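Local atomic coordinates of putative gamma-hydroxymuconic semialdehyde dehydrogenase (PDB entry 4GO3), a protein that probably oxidises an aldehyde, thought to be gamma-hydroxymuconic semialdehyde, to the corresponding acid with NAD(P)+, as aldehyde dehydrogenases do. Residues Asn261-Val266 against Leu298-Ala303. The protein carries 2 engineered substitutions. Sequence-based numbering, arbitrary orientation.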
loop_
_atom_site.group_PDB
_atom_site.type_symbol
_atom_site.label_atom_id
_atom_site.label_comp_id
_atom_site.label_asym_id
_atom_site.label_seq_id
_atom_site.Cartn_x
_atom_site.Cartn_y
_atom_site.Cartn_z
ATOM N N ASN A 261 38.310 -4.447 1.376
ATOM C CA ASN A 261 39.259 -3.381 1.592
ATOM C C ASN A 261 39.009 -2.797 2.962
ATOM O O ASN A 261 38.116 -1.992 3.153
ATOM C CB ASN A 261 39.085 -2.317 0.515
ATOM C CG ASN A 261 39.901 -1.096 0.769
ATOM O OD1 ASN A 261 40.443 -0.922 1.839
ATOM N ND2 ASN A 261 39.991 -0.241 -0.214
ATOM N N ILE A 262 39.805 -3.237 3.919
ATOM C CA ILE A 262 39.523 -3.021 5.315
ATOM C C ILE A 262 39.699 -1.589 5.761
ATOM O O ILE A 262 39.092 -1.188 6.727
ATOM C CB ILE A 262 40.310 -3.982 6.208
ATOM C CG1 ILE A 262 39.672 -5.357 6.185
ATOM C CG2 ILE A 262 40.318 -3.483 7.614
ATOM C CD1 ILE A 262 40.613 -6.414 5.868
ATOM N N GLU A 263 40.451 -0.783 5.046
ATOM C CA GLU A 263 40.489 0.625 5.384
ATOM C C GLU A 263 39.195 1.288 4.955
ATOM O O GLU A 263 38.644 2.107 5.656
ATOM C CB GLU A 263 41.661 1.303 4.701
ATOM C CG GLU A 263 42.158 2.512 5.413
ATOM C CD GLU A 263 42.616 3.554 4.462
ATOM O OE1 GLU A 263 43.023 3.183 3.355
ATOM O OE2 GLU A 263 42.567 4.742 4.821
ATOM N N ALA A 264 38.721 0.916 3.778
ATOM C CA ALA A 264 37.495 1.444 3.234
ATOM C C ALA A 264 36.342 0.992 4.080
ATOM O O ALA A 264 35.484 1.781 4.426
ATOM C CB ALA A 264 37.313 0.981 1.805
ATOM N N ALA A 265 36.329 -0.293 4.402
ATOM C CA ALA A 265 35.260 -0.870 5.200
ATOM C C ALA A 265 35.173 -0.192 6.557
ATOM O O ALA A 265 34.081 0.063 7.055
ATOM C CB ALA A 265 35.444 -2.382 5.349
ATOM N N VAL A 266 36.321 0.100 7.154
ATOM C CA VAL A 266 36.344 0.749 8.457
ATOM C C VAL A 266 35.752 2.146 8.370
ATOM O O VAL A 266 34.906 2.518 9.178
ATOM C CB VAL A 266 37.750 0.847 9.015
ATOM C CG1 VAL A 266 37.750 1.739 10.239
ATOM C CG2 VAL A 266 38.272 -0.542 9.358
ATOM N N LEU A 298 38.947 -4.419 13.612
ATOM C CA LEU A 298 38.621 -3.813 14.912
ATOM C C LEU A 298 39.704 -2.876 15.458
ATOM O O LEU A 298 39.411 -1.921 16.151
ATOM C CB LEU A 298 38.251 -4.879 15.945
ATOM C CG LEU A 298 36.882 -5.515 15.709
ATOM C CD1 LEU A 298 36.710 -6.772 16.543
ATOM C CD2 LEU A 298 35.744 -4.530 15.967
ATOM N N GLU A 299 40.936 -3.199 15.111
ATOM C CA GLU A 299 42.093 -2.405 15.413
ATOM C C GLU A 299 41.994 -0.996 14.870
ATOM O O GLU A 299 42.313 -0.069 15.588
ATOM C CB GLU A 299 43.330 -3.082 14.843
ATOM C CG GLU A 299 44.610 -2.760 15.559
ATOM C CD GLU A 299 45.004 -3.855 16.505
ATOM O OE1 GLU A 299 45.547 -4.877 16.040
ATOM O OE2 GLU A 299 44.764 -3.709 17.717
ATOM N N ARG A 300 41.573 -0.837 13.631
ATOM C CA ARG A 300 41.501 0.474 13.054
ATOM C C ARG A 300 40.172 1.090 13.360
ATOM O O ARG A 300 40.053 2.297 13.442
ATOM C CB ARG A 300 41.699 0.389 11.553
ATOM C CG ARG A 300 42.381 -0.856 11.126
ATOM C CD ARG A 300 42.445 -0.949 9.637
ATOM N NE ARG A 300 43.119 0.204 9.077
ATOM C CZ ARG A 300 43.768 0.208 7.923
ATOM N NH1 ARG A 300 43.839 -0.892 7.192
ATOM N NH2 ARG A 300 44.346 1.316 7.506
ATOM N N PHE A 301 39.162 0.251 13.518
ATOM C CA PHE A 301 37.817 0.751 13.773
ATOM C C PHE A 301 37.693 1.260 15.198
ATOM O O PHE A 301 37.180 2.355 15.436
ATOM C CB PHE A 301 36.758 -0.316 13.477
ATOM C CG PHE A 301 35.337 0.166 13.645
ATOM C CD1 PHE A 301 34.568 -0.241 14.729
ATOM C CD2 PHE A 301 34.775 1.029 12.725
ATOM C CE1 PHE A 301 33.268 0.204 14.881
ATOM C CE2 PHE A 301 33.483 1.479 12.871
ATOM C CZ PHE A 301 32.728 1.069 13.946
ATOM N N ILE A 302 38.177 0.500 16.164
ATOM C CA ILE A 302 38.125 0.949 17.545
ATOM C C ILE A 302 39.005 2.170 17.809
ATOM O O ILE A 302 38.699 2.981 18.649
ATOM C CB ILE A 302 38.478 -0.165 18.516
ATOM C CG1 ILE A 302 37.526 -1.327 18.346
ATOM C CG2 ILE A 302 38.389 0.329 19.930
ATOM C CD1 ILE A 302 37.930 -2.511 19.142
ATOM N N ALA A 303 40.094 2.304 17.083
ATOM C CA ALA A 303 40.899 3.491 17.190
ATOM C C ALA A 303 40.161 4.654 16.568
ATOM O O ALA A 303 40.219 5.774 17.059
ATOM C CB ALA A 303 42.193 3.291 16.502
#
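Val266 turns its CG1 methyl onto the backbone of the facing helix, 3.7 Å from Phe301 CA. A chi1 of 170° carries CG1 to the far side from the backbone N, and this methyl also meets the Phe301 ring, whose CD2 lies 3.9 Å away, while Val266 O faces the ring's edge in its plane. A compact beta-branched residue suits this buried place. The long Arg300 crosses to the start of the other helix. Its CD packs 3.9 Å from Ile262 CG2, and one guanidinium face rests on the CB and CG methylenes of Glu263, with Arg300 NH2 3.3 Å from Glu263 CG. The carboxylate and guanidinium planes are nearly parallel, 13° apart. At the N-cap, just before helix 262-274, the short amide of Asn261 lets OD1 accept from Ala264 N at 3.2 Å and weakly from Glu263 N. Helix 262-274 is the connection of a beta-alpha-beta crossover between parallel strands 253-256 and 286-290; helix 294-307 follows the latter, and Phe297 and Leu304 extend the apolar seam. The axes of 262-266 and 298-303 run roughly the same way, at 34°. No hydrogen bond joins the segments, implying that apolar packing dominates, while Glu263 OE2 and Arg300 NH2, 4.7 Å apart, probably attract weakly.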